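Local structure of Pa14_01140 (Pseudomonas aeruginosa, 6OX6) at residues 3-8 with 57-62; 11-16 with 26-31; 33-38 with 45-50; 37-42 with 72-77. The protein acts as the immunity protein of the type VI secretion effector Tas1, binding the toxin and preventing its early activation. All coordinates share one frame; numbering follows the deposited sequence.

Contact 1 of 4, residues 3-8 with 57-62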
# COMPACT_ATOMS: atom_id res chain seq x y z
N ILE B 3 -0.06 -5.12 -13.22
CA ILE B 3 0.08 -6.43 -13.86
C ILE B 3 -1.03 -7.30 -13.27
O ILE B 3 -0.89 -7.83 -12.16
CB ILE B 3 1.46 -7.05 -13.63
CG1 ILE B 3 2.58 -6.05 -13.98
CG2 ILE B 3 1.64 -8.32 -14.47
CD1 ILE B 3 3.19 -5.32 -12.79
N GLU B 4 -2.14 -7.44 -14.00
CA GLU B 4 -3.32 -8.14 -13.49
C GLU B 4 -3.06 -9.64 -13.38
O GLU B 4 -2.32 -10.21 -14.18
CB GLU B 4 -4.52 -7.89 -14.42
CG GLU B 4 -5.03 -6.43 -14.47
CD GLU B 4 -4.28 -5.53 -15.48
OE1 GLU B 4 -3.25 -5.96 -16.06
OE2 GLU B 4 -4.73 -4.37 -15.70
N LYS B 5 -3.67 -10.28 -12.38
CA LYS B 5 -3.58 -11.74 -12.28
C LYS B 5 -4.38 -12.40 -13.41
O LYS B 5 -5.34 -11.84 -13.94
CB LYS B 5 -4.09 -12.24 -10.92
CG LYS B 5 -3.16 -11.88 -9.73
CD LYS B 5 -3.73 -12.36 -8.38
CE LYS B 5 -2.84 -11.95 -7.21
NZ LYS B 5 -3.47 -12.28 -5.85
N GLY B 6 -3.95 -13.60 -13.79
CA GLY B 6 -4.61 -14.34 -14.85
C GLY B 6 -3.78 -14.59 -16.10
O GLY B 6 -2.69 -15.18 -16.02
N GLU B 7 -4.29 -14.12 -17.24
CA GLU B 7 -3.86 -14.61 -18.55
C GLU B 7 -2.35 -14.57 -18.74
O GLU B 7 -1.74 -15.58 -19.14
CB GLU B 7 -4.59 -13.85 -19.65
CG GLU B 7 -5.69 -14.78 -20.19
CD GLU B 7 -6.47 -14.13 -21.35
OE1 GLU B 7 -7.73 -14.07 -21.35
OE2 GLU B 7 -5.76 -13.82 -22.36
N ALA B 8 -1.73 -13.44 -18.42
CA ALA B 8 -0.31 -13.23 -18.70
C ALA B 8 0.59 -14.17 -17.91
O ALA B 8 1.58 -14.70 -18.45
CB ALA B 8 0.07 -11.78 -18.38
N ASP B 57 0.94 -5.79 -3.79
CA ASP B 57 1.04 -4.35 -4.05
C ASP B 57 1.74 -4.09 -5.38
O ASP B 57 1.35 -3.19 -6.14
CB ASP B 57 1.76 -3.64 -2.91
CG ASP B 57 0.85 -3.33 -1.72
OD1 ASP B 57 -0.33 -3.70 -1.78
OD2 ASP B 57 1.30 -2.70 -0.74
N ALA B 58 2.79 -4.86 -5.65
CA ALA B 58 3.53 -4.71 -6.90
C ALA B 58 2.65 -5.00 -8.10
O ALA B 58 2.74 -4.31 -9.12
CB ALA B 58 4.76 -5.62 -6.89
N LEU B 59 1.76 -5.98 -7.98
CA LEU B 59 0.83 -6.25 -9.08
C LEU B 59 -0.11 -5.08 -9.29
O LEU B 59 -0.42 -4.73 -10.43
CB LEU B 59 0.01 -7.50 -8.83
CG LEU B 59 0.83 -8.77 -8.65
CD1 LEU B 59 -0.09 -10.00 -8.60
CD2 LEU B 59 1.82 -8.90 -9.77
N ARG B 60 -0.57 -4.46 -8.20
CA ARG B 60 -1.60 -3.45 -8.38
C ARG B 60 -1.00 -2.16 -8.88
O ARG B 60 -1.62 -1.47 -9.70
CB ARG B 60 -2.37 -3.22 -7.07
CG ARG B 60 -3.24 -4.41 -6.67
CD ARG B 60 -3.89 -4.17 -5.32
NE ARG B 60 -4.75 -2.99 -5.30
CZ ARG B 60 -5.32 -2.53 -4.19
NH1 ARG B 60 -5.08 -3.13 -3.01
NH2 ARG B 60 -6.10 -1.46 -4.25
N PHE B 61 0.20 -1.82 -8.42
CA PHE B 61 0.72 -0.47 -8.60
C PHE B 61 2.03 -0.42 -9.36
O PHE B 61 2.50 0.68 -9.65
CB PHE B 61 0.88 0.22 -7.24
CG PHE B 61 -0.35 0.11 -6.35
CD1 PHE B 61 -1.59 0.60 -6.78
CD2 PHE B 61 -0.26 -0.45 -5.08
CE1 PHE B 61 -2.71 0.51 -5.96
CE2 PHE B 61 -1.39 -0.54 -4.23
CZ PHE B 61 -2.62 -0.07 -4.68
N GLY B 62 2.67 -1.56 -9.63
CA GLY B 62 3.93 -1.60 -10.34
C GLY B 62 3.73 -1.67 -11.84
O GLY B 62 2.63 -1.53 -12.37
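Ile3 and Leu59 meet through one backbone hydrogen bond and a small apolar patch. The amide of Ile3 donates to the carbonyl oxygen of Leu59, with Ile3 N 2.8 Å from Leu59 O; the bond is nearly straight (168°) and lies in the carbonyl plane. It uses a carbonyl of the last turn of helix 53-61, while a nearby backbone bond joins Gly62 to Ala2.

The apolar contacts flank this bond. Ile3 CG1 stands anti to the carbonyl carbon (chi1 -50°), and its CD1 reaches the helix end, 3.8 Å from both Ala58 O and Gly62 C. Leu59 splits its work between branches: CD2 packs against Ile3 CB at 4.3 Å, whereas CD1 rests on the extended chain of Lys5, 3.6 Å from Lys5 CE, the two side chains crossing at about a right angle.

The lysine's charged end looks elsewhere: Lys5 NZ bonds to Asn56 OD1 and to backbone carbonyls of Trp409 and Leu412 of the Tas1 chain. Ile3 and Leu59 also both touch Ile16 and Phe9. The N-terminal segment thus packs across the C-terminal turn of helix 53-61, a buried contact next to residues that bind Tas1.

Contact 2 of 4, residues 11-16 with 26-31; sequences RRDIYI and RWDHRQ
Asp13 and His29 meet at the open end of an antiparallel beta hairpin formed by strands 14-18 and 23-28. Ile14 and Trp27 are its hydrogen-bonded pair: Trp27 N lies 2.8 Å from Ile14 O, and the return bond from Ile14 N to Trp27 O is longer, at 3.3 Å. Tyr15 and Arg26 follow as a non-hydrogen-bonded pair.

Arg26 can be followed outward. Its CB lies 3.9 Å from both Tyr15 CD2 and Tyr15 CE2. CG, held anti to the backbone N (chi1 170°), comes closest to the ring, 3.3 Å from Tyr15 CE2, and CD still runs alongside the same ring atom. The chain then bends at chi3, turning the guanidinium 34° from the ring plane. NE forms a salt bridge with Glu43, and NH1 donates to a water in the guanidinium plane that weakly reaches Asp13 OD2.

On the sheet face bearing Ile14 and Trp27, Ile14 CG1 packs 3.7 Å from Trp27 CD1. The indole NE1 donates to Phe9 O, and the Phe9 ring meets the indole edge-to-face. Beyond the strands, Arg12 CA covers one face of the His29 imidazole, and Arg30 CG lies over the other.

Asp13 OD1 is gripped twice by His29, whose ring plane is 63° from the carboxylate. Both donors approach on the anti side but from opposite faces of the carboxylate plane, with His29 N 3.2 Å and His29 ND1 3.1 Å from Asp13 OD1.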
# COMPACT_ATOMS: atom_id res chain seq x y z
N ARG B 11 0.60 -17.38 -19.50
CA ARG B 11 1.22 -17.24 -20.81
C ARG B 11 2.77 -17.28 -20.87
O ARG B 11 3.34 -17.88 -21.78
CB ARG B 11 0.71 -15.98 -21.51
CG ARG B 11 -0.60 -16.16 -22.26
CD ARG B 11 -0.60 -15.39 -23.56
NE ARG B 11 -0.05 -14.04 -23.40
CZ ARG B 11 -0.68 -13.04 -22.80
NH1 ARG B 11 -1.90 -13.23 -22.30
NH2 ARG B 11 -0.10 -11.85 -22.70
N ARG B 12 3.43 -16.63 -19.91
CA ARG B 12 4.88 -16.51 -19.92
C ARG B 12 5.48 -15.92 -18.66
O ARG B 12 4.77 -15.46 -17.77
CB ARG B 12 5.24 -15.50 -21.01
CG ARG B 12 4.70 -14.11 -20.69
CD ARG B 12 4.60 -13.17 -21.88
NE ARG B 12 3.61 -12.13 -21.65
CZ ARG B 12 3.86 -10.99 -21.01
NH1 ARG B 12 5.08 -10.74 -20.55
NH2 ARG B 12 2.90 -10.10 -20.83
N ASP B 13 6.81 -15.96 -18.58
CA ASP B 13 7.53 -15.28 -17.53
C ASP B 13 7.16 -13.80 -17.50
O ASP B 13 6.92 -13.18 -18.54
CB ASP B 13 9.04 -15.44 -17.74
CG ASP B 13 9.52 -16.88 -17.54
OD1 ASP B 13 8.69 -17.79 -17.28
OD2 ASP B 13 10.75 -17.08 -17.58
N ILE B 14 7.10 -13.25 -16.29
CA ILE B 14 6.68 -11.87 -16.05
C ILE B 14 7.68 -11.22 -15.11
O ILE B 14 7.98 -11.77 -14.04
CB ILE B 14 5.27 -11.81 -15.44
CG1 ILE B 14 4.23 -12.48 -16.34
CG2 ILE B 14 4.89 -10.35 -15.11
CD1 ILE B 14 3.96 -11.75 -17.58
N TYR B 15 8.17 -10.04 -15.49
CA TYR B 15 9.11 -9.27 -14.69
C TYR B 15 8.48 -7.92 -14.35
O TYR B 15 7.93 -7.26 -15.24
CB TYR B 15 10.45 -9.10 -15.43
CG TYR B 15 11.10 -10.44 -15.78
CD1 TYR B 15 10.74 -11.12 -16.95
CD2 TYR B 15 12.03 -11.03 -14.94
CE1 TYR B 15 11.33 -12.36 -17.29
CE2 TYR B 15 12.65 -12.26 -15.27
CZ TYR B 15 12.29 -12.91 -16.44
OH TYR B 15 12.89 -14.13 -16.74
N ILE B 16 8.60 -7.52 -13.09
CA ILE B 16 7.81 -6.46 -12.48
C ILE B 16 8.74 -5.49 -11.77
O ILE B 16 9.62 -5.93 -11.02
CB ILE B 16 6.81 -7.05 -11.48
CG1 ILE B 16 5.80 -7.92 -12.22
CG2 ILE B 16 6.18 -5.98 -10.68
CD1 ILE B 16 5.01 -8.80 -11.29
N ARG B 26 10.38 -11.52 -10.18
CA ARG B 26 10.46 -12.41 -11.32
C ARG B 26 9.47 -13.55 -11.13
O ARG B 26 9.49 -14.23 -10.09
CB ARG B 26 11.89 -12.93 -11.49
CG ARG B 26 12.03 -14.04 -12.53
CD ARG B 26 13.51 -14.52 -12.61
NE ARG B 26 13.98 -15.19 -11.42
CZ ARG B 26 13.96 -16.52 -11.25
NH1 ARG B 26 13.46 -17.31 -12.20
NH2 ARG B 26 14.43 -17.06 -10.13
N TRP B 27 8.59 -13.73 -12.11
CA TRP B 27 7.67 -14.85 -12.15
C TRP B 27 8.13 -15.86 -13.20
O TRP B 27 8.43 -15.50 -14.34
CB TRP B 27 6.26 -14.34 -12.45
CG TRP B 27 5.25 -15.34 -12.93
CD1 TRP B 27 4.81 -15.50 -14.22
CD2 TRP B 27 4.54 -16.31 -12.14
NE1 TRP B 27 3.87 -16.51 -14.27
CE2 TRP B 27 3.69 -17.03 -13.01
CE3 TRP B 27 4.54 -16.65 -10.77
CZ2 TRP B 27 2.85 -18.05 -12.56
CZ3 TRP B 27 3.71 -17.66 -10.33
CH2 TRP B 27 2.87 -18.35 -11.22
N ASP B 28 8.20 -17.11 -12.81
CA ASP B 28 8.55 -18.22 -13.69
C ASP B 28 7.27 -19.01 -13.90
O ASP B 28 6.78 -19.67 -12.98
CB ASP B 28 9.67 -19.06 -13.05
CG ASP B 28 10.12 -20.23 -13.92
OD1 ASP B 28 9.36 -20.72 -14.78
OD2 ASP B 28 11.26 -20.68 -13.69
N HIS B 29 6.70 -18.94 -15.11
CA HIS B 29 5.38 -19.55 -15.26
C HIS B 29 5.47 -21.08 -15.23
O HIS B 29 4.59 -21.74 -14.66
CB HIS B 29 4.69 -19.04 -16.52
CG HIS B 29 5.15 -19.69 -17.78
ND1 HIS B 29 6.28 -19.27 -18.47
CD2 HIS B 29 4.64 -20.72 -18.49
CE1 HIS B 29 6.44 -20.03 -19.54
NE2 HIS B 29 5.45 -20.91 -19.58
N ARG B 30 6.54 -21.67 -15.79
CA ARG B 30 6.70 -23.12 -15.74
C ARG B 30 6.77 -23.63 -14.30
O ARG B 30 6.02 -24.53 -13.91
CB ARG B 30 7.94 -23.54 -16.52
CG ARG B 30 7.80 -23.35 -18.03
CD ARG B 30 9.06 -23.85 -18.75
NE ARG B 30 9.08 -25.31 -18.96
CZ ARG B 30 9.62 -26.20 -18.12
NH1 ARG B 30 10.18 -25.81 -16.98
NH2 ARG B 30 9.60 -27.50 -18.41
N GLN B 31 7.65 -23.06 -13.49
CA GLN B 31 7.76 -23.54 -12.11
C GLN B 31 6.66 -22.99 -11.21
O GLN B 31 6.43 -23.55 -10.13
CB GLN B 31 9.13 -23.19 -11.53
CG GLN B 31 10.29 -23.77 -12.33
CD GLN B 31 10.16 -25.27 -12.53
OE1 GLN B 31 9.93 -26.01 -11.57
NE2 GLN B 31 10.32 -25.72 -13.78
O HOH W 1 11.84 -16.83 -14.42

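Contact 3 of 4, residues 33-38 with 45-50; sequences TIHVRF and PEPVEH
Ile34 and Val48 are joined by a direct backbone hydrogen bond, with Val48 N 2.8 Å from Ile34 O. The donor is tilted 31° from the carbonyl plane, and Pro47 CA adds a CA-H...O contact to the same oxygen at 3.3 Å. Two waters fill in for further direct bonds between the backbones: one accepts from Ile34 N and donates to Val48 O, and the other links Val36 N to Glu46 O in the same way.

Apolar contacts centre on Val48, which points toward the strand. Its CB lies 3.9 Å from Ile34 CG2, and its CG2, placed anti to the carbonyl carbon, sits 3.8 Å from Val36 CB; the two valines cross at about a right angle. Farther along, Ile34 CD1 extends to His50 CA at 3.8 Å.

The imidazole of His35 lies alongside Pro47, pointing the same way. Pro47 CA stands over one ring face, while Pro45 O lies at the edge, in the ring plane, 3.5 Å from His35 NE2.

Polar groups of the loop turn to Tas1: Glu46 forms a salt bridge with Lys298 of the Tas1 chain, and Pro47 O bonds to the same lysine. An irregular segment thus runs along the outermost strand 33-38 of the antiparallel sheet, joined to it by one direct backbone bond, two water bridges and the packing of Val48, and contributes to the toxin-binding surface.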
# COMPACT_ATOMS: atom_id res chain seq x y z
N THR B 33 6.72 -19.93 -9.75
CA THR B 33 7.43 -19.36 -8.61
C THR B 33 7.63 -17.86 -8.77
O THR B 33 7.80 -17.34 -9.88
CB THR B 33 8.79 -20.04 -8.40
OG1 THR B 33 9.49 -20.10 -9.64
CG2 THR B 33 8.60 -21.47 -7.89
N ILE B 34 7.63 -17.18 -7.63
CA ILE B 34 7.89 -15.76 -7.55
C ILE B 34 9.20 -15.60 -6.81
O ILE B 34 9.37 -16.18 -5.72
CB ILE B 34 6.78 -15.01 -6.82
CG1 ILE B 34 5.42 -15.26 -7.48
CG2 ILE B 34 7.14 -13.53 -6.76
CD1 ILE B 34 4.24 -14.96 -6.59
N HIS B 35 10.12 -14.82 -7.38
CA HIS B 35 11.31 -14.39 -6.67
C HIS B 35 11.34 -12.88 -6.61
O HIS B 35 10.78 -12.21 -7.46
CB HIS B 35 12.58 -14.91 -7.33
CG HIS B 35 12.84 -16.35 -7.04
ND1 HIS B 35 12.25 -17.36 -7.77
CD2 HIS B 35 13.59 -16.96 -6.09
CE1 HIS B 35 12.64 -18.53 -7.29
NE2 HIS B 35 13.45 -18.31 -6.27
N VAL B 36 12.02 -12.35 -5.59
CA VAL B 36 12.07 -10.91 -5.35
C VAL B 36 13.51 -10.45 -5.48
O VAL B 36 14.43 -11.19 -5.12
CB VAL B 36 11.50 -10.55 -3.96
CG1 VAL B 36 12.37 -11.16 -2.83
CG2 VAL B 36 11.41 -9.06 -3.80
N ARG B 37 13.70 -9.23 -6.03
CA ARG B 37 15.02 -8.60 -6.11
C ARG B 37 14.87 -7.13 -5.77
O ARG B 37 14.24 -6.37 -6.52
CB ARG B 37 15.63 -8.76 -7.50
CG ARG B 37 17.04 -8.21 -7.58
CD ARG B 37 17.75 -8.62 -8.85
NE ARG B 37 19.11 -8.09 -8.87
CZ ARG B 37 19.92 -8.11 -9.92
NH1 ARG B 37 19.54 -8.63 -11.08
NH2 ARG B 37 21.13 -7.59 -9.80
N PHE B 38 15.41 -6.71 -4.62
CA PHE B 38 15.32 -5.32 -4.19
C PHE B 38 16.37 -4.49 -4.89
O PHE B 38 17.42 -5.00 -5.29
CB PHE B 38 15.50 -5.20 -2.68
CG PHE B 38 14.33 -5.78 -1.89
CD1 PHE B 38 14.37 -7.08 -1.41
CD2 PHE B 38 13.20 -5.03 -1.66
CE1 PHE B 38 13.32 -7.61 -0.71
CE2 PHE B 38 12.11 -5.56 -0.95
CZ PHE B 38 12.18 -6.85 -0.48
N PRO B 45 17.28 -15.65 -2.64
CA PRO B 45 17.04 -17.07 -2.96
C PRO B 45 15.68 -17.57 -2.51
O PRO B 45 15.11 -18.44 -3.18
CB PRO B 45 18.19 -17.79 -2.25
CG PRO B 45 18.59 -16.86 -1.12
CD PRO B 45 18.42 -15.48 -1.72
N GLU B 46 15.11 -17.06 -1.42
CA GLU B 46 13.85 -17.63 -0.92
C GLU B 46 12.67 -17.22 -1.80
O GLU B 46 12.38 -16.02 -1.92
CB GLU B 46 13.58 -17.19 0.51
CG GLU B 46 12.44 -17.97 1.16
CD GLU B 46 12.07 -17.45 2.56
OE1 GLU B 46 12.10 -16.22 2.77
OE2 GLU B 46 11.76 -18.29 3.45
N PRO B 47 11.93 -18.18 -2.40
CA PRO B 47 10.71 -17.82 -3.16
C PRO B 47 9.75 -16.99 -2.31
O PRO B 47 9.84 -16.99 -1.08
CB PRO B 47 10.08 -19.18 -3.49
CG PRO B 47 11.20 -20.19 -3.34
CD PRO B 47 12.13 -19.63 -2.28
N VAL B 48 8.83 -16.30 -2.98
CA VAL B 48 7.84 -15.45 -2.34
C VAL B 48 6.49 -16.14 -2.46
O VAL B 48 6.17 -16.69 -3.52
CB VAL B 48 7.80 -14.06 -3.00
CG1 VAL B 48 6.61 -13.24 -2.52
CG2 VAL B 48 9.14 -13.34 -2.77
N GLU B 49 5.71 -16.10 -1.38
CA GLU B 49 4.36 -16.66 -1.35
C GLU B 49 3.38 -15.83 -2.18
O GLU B 49 3.39 -14.59 -2.16
CB GLU B 49 3.87 -16.72 0.08
CG GLU B 49 2.94 -17.85 0.32
CD GLU B 49 3.64 -19.06 0.89
OE1 GLU B 49 4.88 -19.15 0.74
OE2 GLU B 49 2.94 -19.92 1.50
N HIS B 50 2.48 -16.52 -2.89
CA HIS B 50 1.71 -15.78 -3.88
C HIS B 50 0.70 -14.84 -3.23
O HIS B 50 0.27 -13.88 -3.89
CB HIS B 50 1.02 -16.74 -4.85
CG HIS B 50 -0.17 -17.44 -4.28
ND1 HIS B 50 -0.12 -18.73 -3.81
CD2 HIS B 50 -1.45 -17.02 -4.11
CE1 HIS B 50 -1.31 -19.08 -3.36
NE2 HIS B 50 -2.14 -18.06 -3.53
O HOH W 2 6.64 -18.51 -5.25
O HOH W 3 12.95 -14.50 -3.90

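Contact 4 of 4, residues 37-42 with 72-77; sequences RFYGEA and TGFPKG
A type II beta turn from Phe38 to Glu41, at the end of strand 33-38, meets the C-terminal tail that follows helix 67-72. The turn is closed by its own bond from Glu41 N to Phe38 O, and its Gly40 amide points to the tail, with Gly40 N 2.7 Å from Phe74 O. The amide nitrogen lies nearly in line with the carbonyl, although the N-H itself is bent (133°). Gly40 has positive phi, and its CA lies 3.7 Å from Lys76 N.

Tyr39 carries most of the side-chain contact. Phe74 CB sits over the centre of its ring, 3.5 Å from the centroid and 8° off the normal, a CH-pi contact. The Phe74 ring is inclined by only 11° to that of Tyr39 but displaced to one side, so that CB, not the ring, covers the centre of the tyrosine face. On the polar side, Tyr39 OH bonds to Asp17 and Asp19.

Arg37, extended from CG to NE, passes its guanidinium across Gly73, whose CA lies over the centre of one face. NE donates within the guanidinium plane to the carbonyl of Glu41, with Arg37 NE 2.7 Å from Glu41 O. NH1 bonds to Glu71 O, while NH2 reaches Thr72 O through a water, at 3.0 Å from Arg37 NH2. Backbone carbonyls from the turn and the end of helix 67-72 therefore fix the guanidinium's orientation, and would probably stabilise its positive charge.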
# COMPACT_ATOMS: atom_id res chain seq x y z
N ARG B 37 13.70 -9.23 -6.03
CA ARG B 37 15.02 -8.60 -6.11
C ARG B 37 14.87 -7.13 -5.77
O ARG B 37 14.24 -6.37 -6.52
CB ARG B 37 15.63 -8.76 -7.50
CG ARG B 37 17.04 -8.21 -7.58
CD ARG B 37 17.75 -8.62 -8.85
NE ARG B 37 19.11 -8.09 -8.87
CZ ARG B 37 19.92 -8.11 -9.92
NH1 ARG B 37 19.54 -8.63 -11.08
NH2 ARG B 37 21.13 -7.59 -9.80
N PHE B 38 15.41 -6.71 -4.62
CA PHE B 38 15.32 -5.32 -4.19
C PHE B 38 16.37 -4.49 -4.89
O PHE B 38 17.42 -5.00 -5.29
CB PHE B 38 15.50 -5.20 -2.68
CG PHE B 38 14.33 -5.78 -1.89
CD1 PHE B 38 14.37 -7.08 -1.41
CD2 PHE B 38 13.20 -5.03 -1.66
CE1 PHE B 38 13.32 -7.61 -0.71
CE2 PHE B 38 12.11 -5.56 -0.95
CZ PHE B 38 12.18 -6.85 -0.48
N TYR B 39 16.07 -3.19 -5.06
CA TYR B 39 17.00 -2.30 -5.73
C TYR B 39 18.36 -2.39 -5.08
O TYR B 39 18.47 -2.40 -3.85
CB TYR B 39 16.52 -0.85 -5.67
CG TYR B 39 15.43 -0.48 -6.63
CD1 TYR B 39 14.62 -1.44 -7.24
CD2 TYR B 39 15.20 0.86 -6.92
CE1 TYR B 39 13.60 -1.08 -8.10
CE2 TYR B 39 14.20 1.23 -7.76
CZ TYR B 39 13.39 0.27 -8.35
OH TYR B 39 12.41 0.71 -9.22
N GLY B 40 19.40 -2.50 -5.90
CA GLY B 40 20.77 -2.55 -5.40
C GLY B 40 21.22 -3.88 -4.82
O GLY B 40 22.29 -3.93 -4.20
N GLU B 41 20.45 -4.95 -5.01
CA GLU B 41 20.79 -6.24 -4.42
C GLU B 41 20.71 -7.33 -5.46
O GLU B 41 20.06 -7.17 -6.50
CB GLU B 41 19.86 -6.58 -3.25
CG GLU B 41 20.02 -5.65 -2.08
CD GLU B 41 19.06 -5.93 -0.94
OE1 GLU B 41 18.59 -7.08 -0.81
OE2 GLU B 41 18.80 -4.98 -0.16
N ALA B 42 21.30 -8.47 -5.14
CA ALA B 42 21.01 -9.69 -5.89
C ALA B 42 19.61 -10.21 -5.54
O ALA B 42 19.01 -9.85 -4.52
CB ALA B 42 22.07 -10.76 -5.61
N THR B 72 19.56 -6.89 -15.17
CA THR B 72 20.53 -5.81 -14.96
C THR B 72 20.38 -5.21 -13.58
O THR B 72 21.38 -4.96 -12.89
CB THR B 72 20.35 -4.74 -16.03
OG1 THR B 72 20.54 -5.32 -17.33
CG2 THR B 72 21.37 -3.66 -15.83
N GLY B 73 19.15 -4.99 -13.14
CA GLY B 73 18.90 -4.46 -11.82
C GLY B 73 18.89 -2.95 -11.77
O GLY B 73 19.27 -2.25 -12.71
N PHE B 74 18.43 -2.44 -10.63
CA PHE B 74 18.20 -1.03 -10.43
C PHE B 74 19.11 -0.54 -9.33
O PHE B 74 19.27 -1.24 -8.31
CB PHE B 74 16.72 -0.77 -10.07
CG PHE B 74 15.76 -1.15 -11.16
CD1 PHE B 74 15.56 -2.48 -11.50
CD2 PHE B 74 15.09 -0.18 -11.87
CE1 PHE B 74 14.70 -2.83 -12.52
CE2 PHE B 74 14.22 -0.52 -12.89
CZ PHE B 74 14.02 -1.84 -13.21
N PRO B 75 19.75 0.62 -9.49
CA PRO B 75 20.62 1.13 -8.42
C PRO B 75 19.83 1.33 -7.15
O PRO B 75 18.66 1.71 -7.18
CB PRO B 75 21.11 2.47 -8.99
CG PRO B 75 20.01 2.89 -9.93
CD PRO B 75 19.51 1.62 -10.54
N LYS B 76 20.49 1.09 -6.01
CA LYS B 76 19.86 1.27 -4.71
C LYS B 76 19.37 2.70 -4.58
O LYS B 76 20.10 3.65 -4.88
CB LYS B 76 20.84 0.93 -3.59
CG LYS B 76 20.24 1.00 -2.20
CD LYS B 76 21.31 0.96 -1.13
CE LYS B 76 22.52 1.80 -1.52
NZ LYS B 76 23.24 2.32 -0.33
N GLY B 77 18.14 2.86 -4.12
CA GLY B 77 17.54 4.17 -3.95
C GLY B 77 17.93 4.83 -2.63
O GLY B 77 17.83 6.06 -2.47
O HOH W 4 23.07 -7.24 -12.01

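In the fold
Contact 1 is buried, contacts 2 and 3 are partly so, and contact 4 lies at the surface, about 20 Å from contact 1 between centres and across the chain's centre. Contacts 1 and 2 meet in an apolar cluster in which Ile3 reaches Ile14. Contacts 2 and 3 adjoin through the neighbouring strands 23-28 and 33-38, with Arg26 N probably bonded to His35 O. Strand 33-38 also serves contact 4, which shares Arg37 and Phe38 with contact 3. Aliphatic packing dominates contact 1, whereas a paired hairpin and a His-carboxylate bond mark contact 2; contact 4 relies on aromatic packing and backbone carbonyls. In contact 3 waters link backbones; in contacts 2 and 4 they serve arginines.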